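Local coordinates for protein pectate lyase (Paenibacillus sp. 0602, PDB 5GT5) that probably cleaves polygalacturonate and methylated pectins within the chain by calcium-dependent beta-elimination, as a secreted lyase of polysaccharide lyase family 1, at residues A[288-292]-A[419-423]; A[269-273]-A[293-297]; A[335-341]-A[365-371]. The protein carries 1 engineered substitution. One frame throughout, in Å; residues are numbered along the deposited sequence.

Interaction 1 of 3, residues A[288-292]-A[419-423]; sequences YNIIM and LNARL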
loop_
_atom_site.group_PDB
_atom_site.type_symbol
_atom_site.label_atom_id
_atom_site.label_comp_id
_atom_site.label_asym_id
_atom_site.label_seq_id
_atom_site.Cartn_x
_atom_site.Cartn_y
_atom_site.Cartn_z
ATOM N N TYR A 288 -0.540 -17.130 13.422
ATOM C CA TYR A 288 -0.771 -18.558 13.238
ATOM C C TYR A 288 0.519 -19.335 13.329
ATOM O O TYR A 288 1.584 -18.860 12.937
ATOM C CB TYR A 288 -1.530 -18.861 11.938
ATOM C CG TYR A 288 -0.809 -18.642 10.601
ATOM C CD1 TYR A 288 -0.848 -17.399 9.958
ATOM C CD2 TYR A 288 -0.140 -19.702 9.950
ATOM C CE1 TYR A 288 -0.269 -17.224 8.709
ATOM C CE2 TYR A 288 0.465 -19.523 8.695
ATOM C CZ TYR A 288 0.413 -18.276 8.105
ATOM O OH TYR A 288 0.992 -18.081 6.874
ATOM N N ASN A 289 0.445 -20.548 13.880
ATOM C CA ASN A 289 1.629 -21.401 14.000
ATOM C C ASN A 289 2.782 -20.655 14.653
ATOM O O ASN A 289 3.914 -20.704 14.169
ATOM C CB ASN A 289 2.085 -21.935 12.631
ATOM C CG ASN A 289 1.121 -22.964 12.010
ATOM O OD1 ASN A 289 1.121 -23.120 10.788
ATOM N ND2 ASN A 289 0.342 -23.676 12.827
ATOM N N ILE A 290 2.487 -19.964 15.756
ATOM C CA ILE A 290 3.564 -19.371 16.568
ATOM C C ILE A 290 3.705 -20.130 17.868
ATOM O O ILE A 290 2.802 -20.891 18.240
ATOM C CB ILE A 290 3.385 -17.839 16.836
ATOM C CG1 ILE A 290 2.155 -17.536 17.711
ATOM C CG2 ILE A 290 3.334 -17.078 15.477
ATOM C CD1 ILE A 290 2.194 -16.118 18.313
ATOM N N ILE A 291 4.839 -19.944 18.542
ATOM C CA ILE A 291 5.105 -20.535 19.854
ATOM C C ILE A 291 5.401 -19.419 20.834
ATOM O O ILE A 291 6.252 -18.561 20.547
ATOM C CB ILE A 291 6.312 -21.471 19.803
ATOM C CG1 ILE A 291 6.016 -22.631 18.851
ATOM C CG2 ILE A 291 6.645 -22.012 21.199
ATOM C CD1 ILE A 291 7.192 -23.556 18.673
ATOM N N MET A 292 4.685 -19.389 21.965
ATOM C CA MET A 292 5.051 -18.497 23.064
ATOM C C MET A 292 5.492 -19.431 24.172
ATOM O O MET A 292 4.648 -20.076 24.792
ATOM C CB MET A 292 3.857 -17.684 23.572
ATOM C CG MET A 292 3.088 -16.893 22.502
ATOM S SD MET A 292 1.660 -16.119 23.324
ATOM C CE MET A 292 0.628 -15.718 21.917
ATOM N N LEU A 419 4.615 -28.465 15.962
ATOM C CA LEU A 419 5.149 -27.136 15.651
ATOM C C LEU A 419 6.441 -26.837 16.404
ATOM O O LEU A 419 7.367 -26.248 15.850
ATOM C CB LEU A 419 4.089 -26.087 16.000
ATOM C CG LEU A 419 4.416 -24.651 15.578
ATOM C CD1 LEU A 419 4.468 -24.543 14.091
ATOM C CD2 LEU A 419 3.365 -23.678 16.107
ATOM N N ASN A 420 6.528 -27.242 17.672
ATOM C CA ASN A 420 7.763 -27.002 18.402
ATOM C C ASN A 420 8.949 -27.694 17.776
ATOM O O ASN A 420 10.030 -27.092 17.637
ATOM C CB ASN A 420 7.648 -27.428 19.864
ATOM C CG ASN A 420 8.730 -26.808 20.717
ATOM O OD1 ASN A 420 8.598 -25.664 21.153
ATOM N ND2 ASN A 420 9.810 -27.551 20.956
ATOM N N ALA A 421 8.756 -28.944 17.365
ATOM C CA ALA A 421 9.824 -29.682 16.698
ATOM C C ALA A 421 10.229 -28.999 15.393
ATOM O O ALA A 421 11.425 -28.866 15.095
ATOM C CB ALA A 421 9.392 -31.118 16.427
ATOM N N ARG A 422 9.246 -28.544 14.618
ATOM C CA ARG A 422 9.537 -27.890 13.331
ATOM C C ARG A 422 10.295 -26.580 13.495
ATOM O O ARG A 422 11.271 -26.332 12.778
ATOM C CB ARG A 422 8.246 -27.654 12.535
ATOM C CG ARG A 422 8.477 -26.904 11.187
ATOM C CD ARG A 422 9.230 -27.811 10.210
ATOM N NE ARG A 422 9.597 -27.155 8.952
ATOM C CZ ARG A 422 10.671 -26.404 8.786
ATOM N NH1 ARG A 422 11.503 -26.187 9.790
ATOM N NH2 ARG A 422 10.905 -25.869 7.580
ATOM N N LEU A 423 9.852 -25.740 14.418
ATOM C CA LEU A 423 10.446 -24.416 14.538
ATOM C C LEU A 423 11.774 -24.380 15.259
ATOM O O LEU A 423 12.533 -23.436 15.070
ATOM C CB LEU A 423 9.475 -23.464 15.233
ATOM C CG LEU A 423 8.139 -23.207 14.523
ATOM C CD1 LEU A 423 7.457 -22.053 15.214
ATOM C CD2 LEU A 423 8.275 -22.933 13.001
#

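Interaction 2 of 3, residues A[269-273]-A[293-297]; sequences VYKDI and DATDA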
loop_
_atom_site.group_PDB
_atom_site.type_symbol
_atom_site.label_atom_id
_atom_site.label_comp_id
_atom_site.label_asym_id
_atom_site.label_seq_id
_atom_site.Cartn_x
_atom_site.Cartn_y
_atom_site.Cartn_z
ATOM N N VAL A 269 9.069 -18.149 16.894
ATOM C CA VAL A 269 9.244 -18.619 18.279
ATOM C C VAL A 269 9.511 -17.430 19.181
ATOM O O VAL A 269 10.437 -16.649 18.926
ATOM C CB VAL A 269 10.415 -19.625 18.395
ATOM C CG1 VAL A 269 10.668 -20.043 19.861
ATOM C CG2 VAL A 269 10.159 -20.844 17.531
ATOM N N TYR A 270 8.682 -17.277 20.216
ATOM C CA TYR A 270 8.844 -16.226 21.230
ATOM C C TYR A 270 9.267 -16.920 22.507
ATOM O O TYR A 270 8.418 -17.454 23.232
ATOM C CB TYR A 270 7.516 -15.463 21.444
ATOM C CG TYR A 270 7.090 -14.700 20.195
ATOM C CD1 TYR A 270 7.580 -13.427 19.939
ATOM C CD2 TYR A 270 6.210 -15.276 19.281
ATOM C CE1 TYR A 270 7.245 -12.745 18.765
ATOM C CE2 TYR A 270 5.826 -14.595 18.123
ATOM C CZ TYR A 270 6.361 -13.334 17.871
ATOM O OH TYR A 270 5.989 -12.675 16.724
ATOM N N LYS A 271 10.584 -16.982 22.746
ATOM C CA LYS A 271 11.123 -17.696 23.880
ATOM C C LYS A 271 11.469 -16.734 24.992
ATOM O O LYS A 271 12.338 -15.867 24.830
ATOM C CB LYS A 271 12.368 -18.477 23.447
ATOM C CG LYS A 271 12.917 -19.342 24.580
ATOM C CD LYS A 271 14.181 -20.110 24.154
ATOM C CE LYS A 271 14.795 -20.887 25.328
ATOM N NZ LYS A 271 15.830 -20.114 26.086
ATOM N N ASP A 272 10.761 -16.877 26.118
ATOM C CA ASP A 272 10.984 -16.030 27.281
ATOM C C ASP A 272 10.801 -14.565 26.930
ATOM O O ASP A 272 11.604 -13.697 27.305
ATOM C CB ASP A 272 12.357 -16.321 27.898
ATOM C CG ASP A 272 12.485 -17.773 28.313
ATOM O OD1 ASP A 272 11.538 -18.270 28.976
ATOM O OD2 ASP A 272 13.514 -18.404 27.957
ATOM N N ILE A 273 9.698 -14.299 26.221
ATOM C CA ILE A 273 9.207 -12.955 25.981
ATOM C C ILE A 273 8.018 -12.753 26.924
ATOM O O ILE A 273 7.079 -13.541 26.909
ATOM C CB ILE A 273 8.759 -12.793 24.495
ATOM C CG1 ILE A 273 9.821 -13.354 23.532
ATOM C CG2 ILE A 273 8.373 -11.352 24.227
ATOM C CD1 ILE A 273 11.219 -12.721 23.650
ATOM N N ASP A 293 6.789 -19.548 24.402
ATOM C CA ASP A 293 7.339 -20.471 25.396
ATOM C C ASP A 293 8.090 -19.665 26.431
ATOM O O ASP A 293 9.241 -19.247 26.195
ATOM C CB ASP A 293 8.269 -21.473 24.719
ATOM C CG ASP A 293 8.770 -22.522 25.660
ATOM O OD1 ASP A 293 8.741 -22.318 26.880
ATOM O OD2 ASP A 293 9.204 -23.578 25.170
ATOM N N ALA A 294 7.459 -19.468 27.585
ATOM C CA ALA A 294 8.006 -18.633 28.661
ATOM C C ALA A 294 8.486 -19.514 29.826
ATOM O O ALA A 294 8.509 -19.069 30.969
ATOM C CB ALA A 294 6.938 -17.614 29.159
ATOM N N THR A 295 8.908 -20.740 29.523
ATOM C CA THR A 295 9.360 -21.697 30.554
ATOM C C THR A 295 10.393 -21.114 31.510
ATOM O O THR A 295 10.259 -21.226 32.741
ATOM C CB THR A 295 9.960 -22.951 29.896
ATOM O OG1 THR A 295 8.942 -23.644 29.160
ATOM C CG2 THR A 295 10.555 -23.913 30.972
ATOM N N ASP A 296 11.432 -20.501 30.963
ATOM C CA ASP A 296 12.500 -19.978 31.804
ATOM C C ASP A 296 12.077 -18.753 32.593
ATOM O O ASP A 296 12.480 -18.554 33.746
ATOM C CB ASP A 296 13.730 -19.688 30.967
ATOM C CG ASP A 296 14.099 -20.839 30.065
ATOM O OD1 ASP A 296 14.340 -21.935 30.591
ATOM O OD2 ASP A 296 14.125 -20.651 28.823
ATOM N N ALA A 297 11.235 -17.919 32.009
ATOM C CA ALA A 297 10.706 -16.799 32.772
ATOM C C ALA A 297 9.858 -17.267 33.962
ATOM O O ALA A 297 9.953 -16.711 35.072
ATOM C CB ALA A 297 9.897 -15.889 31.868
#

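Interaction 3 of 3, residues A[335-341]-A[365-371]; sequences LVEKSVI and RVADTIY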
loop_
_atom_site.group_PDB
_atom_site.type_symbol
_atom_site.label_atom_id
_atom_site.label_comp_id
_atom_site.label_asym_id
_atom_site.label_seq_id
_atom_site.Cartn_x
_atom_site.Cartn_y
_atom_site.Cartn_z
ATOM N N LEU A 335 -6.551 -12.580 16.129
ATOM C CA LEU A 335 -6.805 -14.013 16.080
ATOM C C LEU A 335 -5.478 -14.737 16.190
ATOM O O LEU A 335 -4.543 -14.457 15.423
ATOM C CB LEU A 335 -7.496 -14.395 14.771
ATOM C CG LEU A 335 -7.626 -15.904 14.533
ATOM C CD1 LEU A 335 -8.626 -16.542 15.503
ATOM C CD2 LEU A 335 -7.974 -16.222 13.064
ATOM N N VAL A 336 -5.383 -15.652 17.147
ATOM C CA VAL A 336 -4.253 -16.597 17.269
ATOM C C VAL A 336 -4.764 -17.978 16.953
ATOM O O VAL A 336 -5.793 -18.385 17.510
ATOM C CB VAL A 336 -3.678 -16.597 18.678
ATOM C CG1 VAL A 336 -2.558 -17.628 18.783
ATOM C CG2 VAL A 336 -3.178 -15.186 19.049
ATOM N N GLU A 337 -4.103 -18.705 16.059
ATOM C CA GLU A 337 -4.542 -20.068 15.771
ATOM C C GLU A 337 -3.418 -21.062 15.594
ATOM O O GLU A 337 -2.311 -20.712 15.160
ATOM C CB GLU A 337 -5.517 -20.134 14.603
ATOM C CG GLU A 337 -4.949 -19.751 13.300
ATOM C CD GLU A 337 -6.002 -19.604 12.189
ATOM O OE1 GLU A 337 -7.070 -20.277 12.215
ATOM O OE2 GLU A 337 -5.769 -18.762 11.305
ATOM N N LYS A 338 -3.715 -22.318 15.911
ATOM C CA LYS A 338 -2.815 -23.422 15.649
ATOM C C LYS A 338 -1.443 -23.126 16.221
ATOM O O LYS A 338 -0.424 -23.316 15.578
ATOM C CB LYS A 338 -2.760 -23.703 14.136
ATOM C CG LYS A 338 -4.101 -24.050 13.494
ATOM C CD LYS A 338 -4.489 -25.512 13.701
ATOM C CE LYS A 338 -5.834 -25.816 13.018
ATOM N NZ LYS A 338 -6.285 -27.206 13.325
ATOM N N SER A 339 -1.435 -22.629 17.446
ATOM C CA SER A 339 -0.190 -22.237 18.082
ATOM C C SER A 339 0.086 -23.081 19.324
ATOM O O SER A 339 -0.716 -23.965 19.668
ATOM C CB SER A 339 -0.244 -20.749 18.395
ATOM O OG SER A 339 -0.250 -20.012 17.165
ATOM N N VAL A 340 1.244 -22.847 19.942
ATOM C CA VAL A 340 1.654 -23.507 21.180
ATOM C C VAL A 340 2.032 -22.439 22.200
ATOM O O VAL A 340 2.845 -21.550 21.901
ATOM C CB VAL A 340 2.884 -24.402 20.909
ATOM C CG1 VAL A 340 3.365 -25.022 22.214
ATOM C CG2 VAL A 340 2.542 -25.470 19.857
ATOM N N ILE A 341 1.437 -22.505 23.392
ATOM C CA ILE A 341 1.688 -21.538 24.457
ATOM C C ILE A 341 2.053 -22.313 25.705
ATOM O O ILE A 341 1.289 -23.190 26.151
ATOM C CB ILE A 341 0.440 -20.662 24.709
ATOM C CG1 ILE A 341 0.112 -19.881 23.417
ATOM C CG2 ILE A 341 0.662 -19.680 25.850
ATOM C CD1 ILE A 341 -1.131 -19.020 23.516
ATOM N N ARG A 365 -9.624 -13.787 19.784
ATOM C CA ARG A 365 -10.014 -15.191 19.715
ATOM C C ARG A 365 -8.795 -16.054 19.518
ATOM O O ARG A 365 -7.853 -15.637 18.851
ATOM C CB ARG A 365 -10.958 -15.400 18.513
ATOM C CG ARG A 365 -11.290 -16.855 18.184
ATOM C CD ARG A 365 -12.396 -16.915 17.145
ATOM N NE ARG A 365 -13.671 -16.553 17.750
ATOM C CZ ARG A 365 -14.826 -16.471 17.094
ATOM N NH1 ARG A 365 -14.871 -16.681 15.784
ATOM N NH2 ARG A 365 -15.933 -16.141 17.753
ATOM N N VAL A 366 -8.802 -17.244 20.109
ATOM C CA VAL A 366 -7.779 -18.245 19.873
ATOM C C VAL A 366 -8.470 -19.510 19.381
ATOM O O VAL A 366 -9.482 -19.969 19.981
ATOM C CB VAL A 366 -6.988 -18.533 21.157
ATOM C CG1 VAL A 366 -5.867 -19.553 20.870
ATOM C CG2 VAL A 366 -6.415 -17.252 21.699
ATOM N N ALA A 367 -7.913 -20.104 18.338
ATOM C CA ALA A 367 -8.434 -21.321 17.709
ATOM C C ALA A 367 -7.393 -22.429 17.773
ATOM O O ALA A 367 -6.196 -22.200 17.560
ATOM C CB ALA A 367 -8.796 -21.066 16.265
ATOM N N ASP A 368 -7.876 -23.639 18.055
ATOM C CA ASP A 368 -7.077 -24.872 18.120
ATOM C C ASP A 368 -5.617 -24.677 18.492
ATOM O O ASP A 368 -4.710 -24.861 17.667
ATOM C CB ASP A 368 -7.200 -25.664 16.809
ATOM C CG ASP A 368 -6.692 -27.088 16.935
ATOM O OD1 ASP A 368 -6.748 -27.647 18.054
ATOM O OD2 ASP A 368 -6.218 -27.643 15.921
ATOM N N THR A 369 -5.400 -24.297 19.745
ATOM C CA THR A 369 -4.071 -23.998 20.256
ATOM C C THR A 369 -3.775 -24.841 21.471
ATOM O O THR A 369 -4.656 -25.117 22.289
ATOM C CB THR A 369 -4.004 -22.501 20.548
ATOM O OG1 THR A 369 -3.877 -21.832 19.292
ATOM C CG2 THR A 369 -2.833 -22.112 21.387
ATOM N N ILE A 370 -2.532 -25.285 21.566
ATOM C CA ILE A 370 -2.042 -26.067 22.688
ATOM C C ILE A 370 -1.538 -25.145 23.784
ATOM O O ILE A 370 -0.755 -24.232 23.510
ATOM C CB ILE A 370 -0.931 -27.021 22.192
ATOM C CG1 ILE A 370 -1.553 -28.047 21.232
ATOM C CG2 ILE A 370 -0.218 -27.718 23.355
ATOM C CD1 ILE A 370 -0.506 -28.958 20.525
ATOM N N TYR A 371 -2.002 -25.373 25.011
ATOM C CA TYR A 371 -1.650 -24.538 26.142
ATOM C C TYR A 371 -1.225 -25.393 27.321
ATOM O O TYR A 371 -1.836 -26.442 27.601
ATOM C CB TYR A 371 -2.848 -23.670 26.535
ATOM C CG TYR A 371 -2.601 -22.788 27.712
ATOM C CD1 TYR A 371 -1.852 -21.615 27.587
ATOM C CD2 TYR A 371 -3.092 -23.133 28.965
ATOM C CE1 TYR A 371 -1.627 -20.793 28.709
ATOM C CE2 TYR A 371 -2.866 -22.345 30.083
ATOM C CZ TYR A 371 -2.132 -21.170 29.953
ATOM O OH TYR A 371 -1.933 -20.388 31.062
#

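Interaction 1 of 3, residues A[288-292]-A[419-423]
Ile291 pushes its side chain into the flank of helix 419-423, where its outermost methyl, CD1, comes to rest 3.5 Å from Asn420 CA. Its CG1 lies beside the backbone N (chi1 -62°) and the chain runs on extended, so the long branch reaches the helix while CG2 only grazes Asn420 OD1. The beta-branch holds the ethyl arm out toward the helix: CD1 also meets Leu423 CD1 at 3.8 Å, and Ile291 slides past both Leu419 and Leu423 in the opposite sense, the three forming an apolar layer.

Leu419 covers the chain just before strand 291-293. With CG anti to its backbone N (chi1 -173°), its two methyls spread over the turn: CD2 sits 3.4 Å from Asn289 C and 3.6 Å from Ile290 O, while CD1 meets Asn289 CB at 3.8 Å. The turn links strands 284-288 and 291-293 within one coil of the right-handed parallel beta-helix of family 1 pectate lyases, and the short helix near the C-terminus packs against the outside of that coil.

Asn289 takes a left-handed backbone conformation, which asparagine tolerates well and which bends the chain here. Of its side chain, CB meets the leucine methyls; the amide serves other partners, OD1 accepting from Asp414 N and ND2 donating to Lys338 O on the next coil. Asn420, at the exposed border, crosses Ile291 at about a right angle and lays OD1 3.5 Å from Ile291 CD1, a van der Waals contact. Leu423 carries the packing on to His267, Val269 and Trp190.

Interaction 2 of 3, residues A[269-273]-A[293-297]
Asp272 reaches across to the first turn of helix 295-301, where its carboxylate meets backbone N-H groups. OD1 accepts from Ala297 N at 3.1 Å, the donor standing 56° out of the carboxylate plane, and more weakly from Asp296 N at 3.0 Å. Aspartate fits this place because a compact acceptor can occupy the amino end of a helix, which would tend to favour its ionised form, although nearby Asp296 probably works the other way. CG lies beside the backbone N (chi1 -59°), which brings the acid to the helix.

Asp272 N donates to Asp293 O at 2.8 Å, and Asp293 N in turn to Tyr270 O at 2.9 Å, so the parallel bridge between Lys271 and Asp293 is closed on both sides. The other oxygen, Asp272 OD2, lies only 2.5 Å from Asp296 OD2, with the carboxylate planes 56° apart; so close an approach suggests that one acid is protonated. Lys271, extended until it bends at chi4, adds weak salt bridges from NZ, to Asp296 OD2 at 3.3 Å and to Asp272 OD2.

Asp293 OD1 takes Thr295 N at 3.1 Å, making an Asx turn, and uses its syn lone pair for Thr295 OG1, a hydroxyl that also meets Lys342 NZ. The parallel bridge between strands 262-271 and 291-293 is characteristic of successive coils of the pectate lyase beta-helix, here with a short helix leading out.

Interaction 3 of 3, residues A[335-341]-A[365-371]
Lys338 and Asp368 meet in a salt bridge, NZ to OD2 at 2.6 Å, at the point where both strands turn. The amine comes to the anti lone pair of OD2, on the side away from OD1, after the lysine chain has bent at chi2 (-81°) and then run straight; OD1 is held by Arg379.

On both sides of this turn the backbones are joined by a ladder of parallel bonds, Val336 N to Arg365 O and Ala367 N to Val336 O before it, Ile370 N to Ser339 O and Ile341 N to Ile370 O after it. Thr369 fills the gap between the two runs: its OG1 accepts from Ser339 N at 3.2 Å and donates to Ala367 O at 2.9 Å. Lys338 N also donates to Ala367 O, from the face opposite to the threonine hydroxyl. A small hydroxyl that both donates and accepts suits this position.

These are neighbouring coils of a right-handed parallel beta-helix, stacked in register, so like positions lie over one another: Val336 on Val366, Ile341 on Tyr371. Ile341 CG2 touches the edge of the tyrosine ring at CD1, 3.6 Å away, and on the other face Leu335 CD1 rests on the aliphatic part of Arg365, 3.8 Å from its CG.

Farther out, Tyr371 OH is hydrogen-bonded to Val344 O. Glu337 sends OE2 to Tyr411 OH and His286 NE2, and Ser339 OG meets Ile290 N of the preceding coil.

How the interactions relate
Segment 288-292 of interaction 1 lies between the strands of the other two. Its Ile291 O lies 2.8 Å from Tyr270 N of interaction 2, and its Met292 N lies 2.8 Å from Val340 O of interaction 3, both probable hydrogen bonds, so consecutive coils are joined in order from 269-273 to 365-371. Interaction 1 adds the outer helix, whose Leu423 CB packs 3.6 Å from Val269 CG2. Interactions 2 and 3, with centres about 16 Å apart, do not touch. The side chain of Arg276, probably an active-site residue, is about 8 Å from that of Tyr270, and about 11 and 12 Å from those of Ile290 and Val336.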